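Side-chain contact in angiopoietin-related protein 3 (Homo sapiens, PDB 6EUA), which inhibits lipoprotein lipase and so raises plasma triglycerides, and through its fibrinogen-like domain, the part described here, mediates endothelial cell adhesion: residues A[80-84]-A[85-89]. Sequence-based numbering, arbitrary orientation. Where two conformers were deposited one is given.
Sequences FWLGL and EKIYS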
ATOM      1  N   PHE A  80       9.592  -1.445  -7.968  1.00 28.37           N
ATOM      2  CA  PHE A  80       9.082  -0.975  -9.247  1.00 34.41           C
ATOM      3  C   PHE A  80      10.108  -0.070  -9.912  1.00 33.24           C
ATOM      4  O   PHE A  80      11.037   0.445  -9.278  1.00 31.14           O
ATOM      5  CB  PHE A  80       7.755  -0.212  -9.090  1.00 21.31           C
ATOM      6  CG  PHE A  80       7.931   1.179  -8.580  1.00 20.51           C
ATOM      7  CD1 PHE A  80       7.943   1.428  -7.218  1.00 26.61           C
ATOM      8  CD2 PHE A  80       8.117   2.243  -9.459  1.00 26.82           C
ATOM      9  CE1 PHE A  80       8.129   2.720  -6.735  1.00 23.18           C
ATOM     10  CE2 PHE A  80       8.312   3.527  -8.990  1.00 26.98           C
ATOM     11  CZ  PHE A  80       8.317   3.769  -7.620  1.00 29.94           C
ATOM     12  N   TRP A  81       9.866   0.166 -11.201  1.00 30.93           N
ATOM     13  CA  TRP A  81      10.560   1.160 -12.010  1.00 32.30           C
ATOM     14  C   TRP A  81       9.495   1.980 -12.720  1.00 28.84           C
ATOM     15  O   TRP A  81       8.640   1.415 -13.409  1.00 31.79           O
ATOM     16  CB  TRP A  81      11.477   0.484 -13.024  1.00 28.83           C
ATOM     17  CG  TRP A  81      12.009   1.438 -14.042  1.00 23.40           C
ATOM     18  CD1 TRP A  81      11.554   1.626 -15.312  1.00 26.18           C
ATOM     19  CD2 TRP A  81      13.112   2.330 -13.871  1.00 26.45           C
ATOM     20  NE1 TRP A  81      12.309   2.583 -15.945  1.00 25.50           N
ATOM     21  CE2 TRP A  81      13.280   3.025 -15.083  1.00 28.47           C
ATOM     22  CE3 TRP A  81      13.979   2.605 -12.808  1.00 23.82           C
ATOM     23  CZ2 TRP A  81      14.282   3.971 -15.268  1.00 25.91           C
ATOM     24  CZ3 TRP A  81      14.967   3.558 -12.992  1.00 31.45           C
ATOM     25  CH2 TRP A  81      15.107   4.227 -14.215  1.00 28.69           C
ATOM     26  N   LEU A  82       9.517   3.300 -12.537  1.00 25.56           N
ATOM     27  CA  LEU A  82       8.367   4.093 -12.963  1.00 21.28           C
ATOM     28  C   LEU A  82       8.172   4.047 -14.483  1.00 28.16           C
ATOM     29  O   LEU A  82       7.033   3.996 -14.969  1.00 26.94           O
ATOM     30  CB  LEU A  82       8.514   5.528 -12.485  1.00 24.35           C
ATOM     31  CG  LEU A  82       7.326   6.417 -12.889  1.00 26.61           C
ATOM     32  CD1 LEU A  82       6.011   5.900 -12.287  1.00 23.29           C
ATOM     33  CD2 LEU A  82       7.587   7.857 -12.459  1.00 24.50           C
ATOM     34  N   GLY A  83       9.266   4.035 -15.244  1.00 23.30           N
ATOM     35  CA  GLY A  83       9.150   4.085 -16.723  1.00 29.10           C
ATOM     36  C   GLY A  83       9.815   5.342 -17.228  1.00 30.60           C
ATOM     37  O   GLY A  83       9.548   6.454 -16.761  1.00 27.68           O
ATOM     38  N   LEU A  84      10.740   5.169 -18.184  1.00 27.81           N
ATOM     39  CA  LEU A  84      11.496   6.308 -18.708  1.00 29.18           C
ATOM     40  C   LEU A  84      10.573   7.336 -19.354  1.00 33.64           C
ATOM     41  O   LEU A  84      10.749   8.550 -19.166  1.00 28.72           O
ATOM     42  CB  LEU A  84      12.553   5.831 -19.706  1.00 30.53           C
ATOM     43  CG  LEU A  84      13.746   5.133 -19.042  1.00 30.75           C
ATOM     44  CD1 LEU A  84      14.655   4.391 -20.053  1.00 34.23           C
ATOM     45  CD2 LEU A  84      14.555   6.136 -18.228  1.00 33.12           C
ATOM     46  N   GLU A  85       9.569   6.872 -20.101  1.00 25.78           N
ATOM     47  CA  GLU A  85       8.640   7.814 -20.708  0.56 26.46           C
ATOM     48  C   GLU A  85       7.891   8.605 -19.641  1.00 27.60           C
ATOM     49  O   GLU A  85       7.696   9.820 -19.778  1.00 31.66           O
ATOM     50  CB  GLU A  85       7.675   7.076 -21.636  0.56 28.42           C
ATOM     51  CG  GLU A  85       7.732   7.573 -23.081  0.56 34.82           C
ATOM     52  CD  GLU A  85       8.222   9.021 -23.201  0.56 41.04           C
ATOM     53  OE1 GLU A  85       7.524   9.940 -22.694  0.56 44.77           O
ATOM     54  OE2 GLU A  85       9.302   9.233 -23.806  0.56 30.65           O
ATOM     55  N   LYS A  86       7.501   7.951 -18.556  1.00 24.52           N
ATOM     56  CA  LYS A  86       6.818   8.674 -17.492  1.00 27.32           C
ATOM     57  C   LYS A  86       7.768   9.619 -16.757  1.00 33.21           C
ATOM     58  O   LYS A  86       7.390  10.754 -16.436  1.00 23.60           O
ATOM     59  CB  LYS A  86       6.164   7.681 -16.538  1.00 29.27           C
ATOM     60  CG  LYS A  86       4.899   7.050 -17.124  1.00 23.86           C
ATOM     61  CD  LYS A  86       4.260   6.098 -16.127  1.00 27.73           C
ATOM     62  CE  LYS A  86       3.048   5.398 -16.718  1.00 32.27           C
ATOM     63  NZ  LYS A  86       3.386   4.720 -17.972  1.00 39.13           N
ATOM     64  N   ILE A  87       9.016   9.191 -16.518  1.00 29.58           N
ATOM     65  CA  ILE A  87       9.978  10.077 -15.855  1.00 31.48           C
ATOM     66  C   ILE A  87      10.228  11.311 -16.707  1.00 23.94           C
ATOM     67  O   ILE A  87      10.274  12.437 -16.195  1.00 29.21           O
ATOM     68  CB  ILE A  87      11.298   9.343 -15.548  1.00 22.72           C
ATOM     69  CG1 ILE A  87      11.069   8.244 -14.528  1.00 25.60           C
ATOM     70  CG2 ILE A  87      12.349  10.321 -15.018  1.00 25.89           C
ATOM     71  CD1 ILE A  87      11.968   7.047 -14.750  1.00 24.39           C
ATOM     72  N   TYR A  88      10.398  11.118 -18.023  1.00 24.92           N
ATOM     73  CA  TYR A  88      10.647  12.258 -18.896  1.00 26.24           C
ATOM     74  C   TYR A  88       9.434  13.173 -18.948  1.00 27.64           C
ATOM     75  O   TYR A  88       9.593  14.398 -19.021  1.00 27.51           O
ATOM     76  CB  TYR A  88      11.053  11.804 -20.311  1.00 27.52           C
ATOM     77  CG  TYR A  88      11.376  12.978 -21.212  1.00 40.55           C
ATOM     78  CD1 TYR A  88      12.590  13.643 -21.102  1.00 42.37           C
ATOM     79  CD2 TYR A  88      10.451  13.454 -22.139  1.00 42.92           C
ATOM     80  CE1 TYR A  88      12.886  14.742 -21.890  1.00 44.63           C
ATOM     81  CE2 TYR A  88      10.740  14.558 -22.942  1.00 44.41           C
ATOM     82  CZ  TYR A  88      11.964  15.196 -22.810  1.00 50.48           C
ATOM     83  OH  TYR A  88      12.279  16.290 -23.590  1.00 56.85           O
ATOM     84  N   SER A  89       8.220  12.602 -18.884  1.00 26.37           N
ATOM     85  CA  SER A  89       7.014  13.426 -18.832  1.00 29.41           C
ATOM     86  C   SER A  89       7.047  14.372 -17.639  1.00 26.33           C
ATOM     87  O   SER A  89       6.579  15.515 -17.719  1.00 28.73           O
ATOM     88  CB  SER A  89       5.774  12.537 -18.757  1.00 26.61           C
ATOM     89  OG  SER A  89       5.439  12.051 -20.032  1.00 44.23           O
TER
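Ile87, in the first turn of helix 84-91, reaches back to Trp81 at the end of the preceding strand and illustrates how a helix start can be folded against the strand that leads into it. Its CB sits 3.6 Å from Gly83 O, the carbonyl that also receives the Ile87 N-H in a nearly straight bond of 2.8 Å. With CG1 beside the backbone N and anti to the carbonyl carbon (chi1 -66°), the longer branch turns back along the chain. CG1 and CD1 each pass 3.2 Å from Gly83 O; CG1 also lies 4.1 Å from Leu82 CD2, and CD1, at the tip, approaches the Trp81 indole obliquely, 3.9 Å from its CZ2. An alanine in place of Ile87 would lack this branch, which would probably open a gap between Leu82 and the indole and leave the indole without this aliphatic neighbour. The same leucine also meets Lys86, its CG lying 4.0 Å from Lys86 CB and the two side chains crossing at about a right angle, while the lysine amine goes on to bond Tyr71 O and Gly20 O of a second subunit. The indole is fixed in turn by its NE1 bond to Tyr69 O. Gly83 occupies the N-cap position with phi 118° and psi 127°, angles at which a CB would collide with the preceding carbonyl oxygen. Tyr88 N to Leu84 O, 2.8 Å, continues the helical bonding. A glycine at the N-cap, followed by i to i+4 backbone bonds to Gly83 O and Leu84 O, here begins the alpha-helix that follows strand 80-81 in the buried interior of the fibrinogen C-terminal domain.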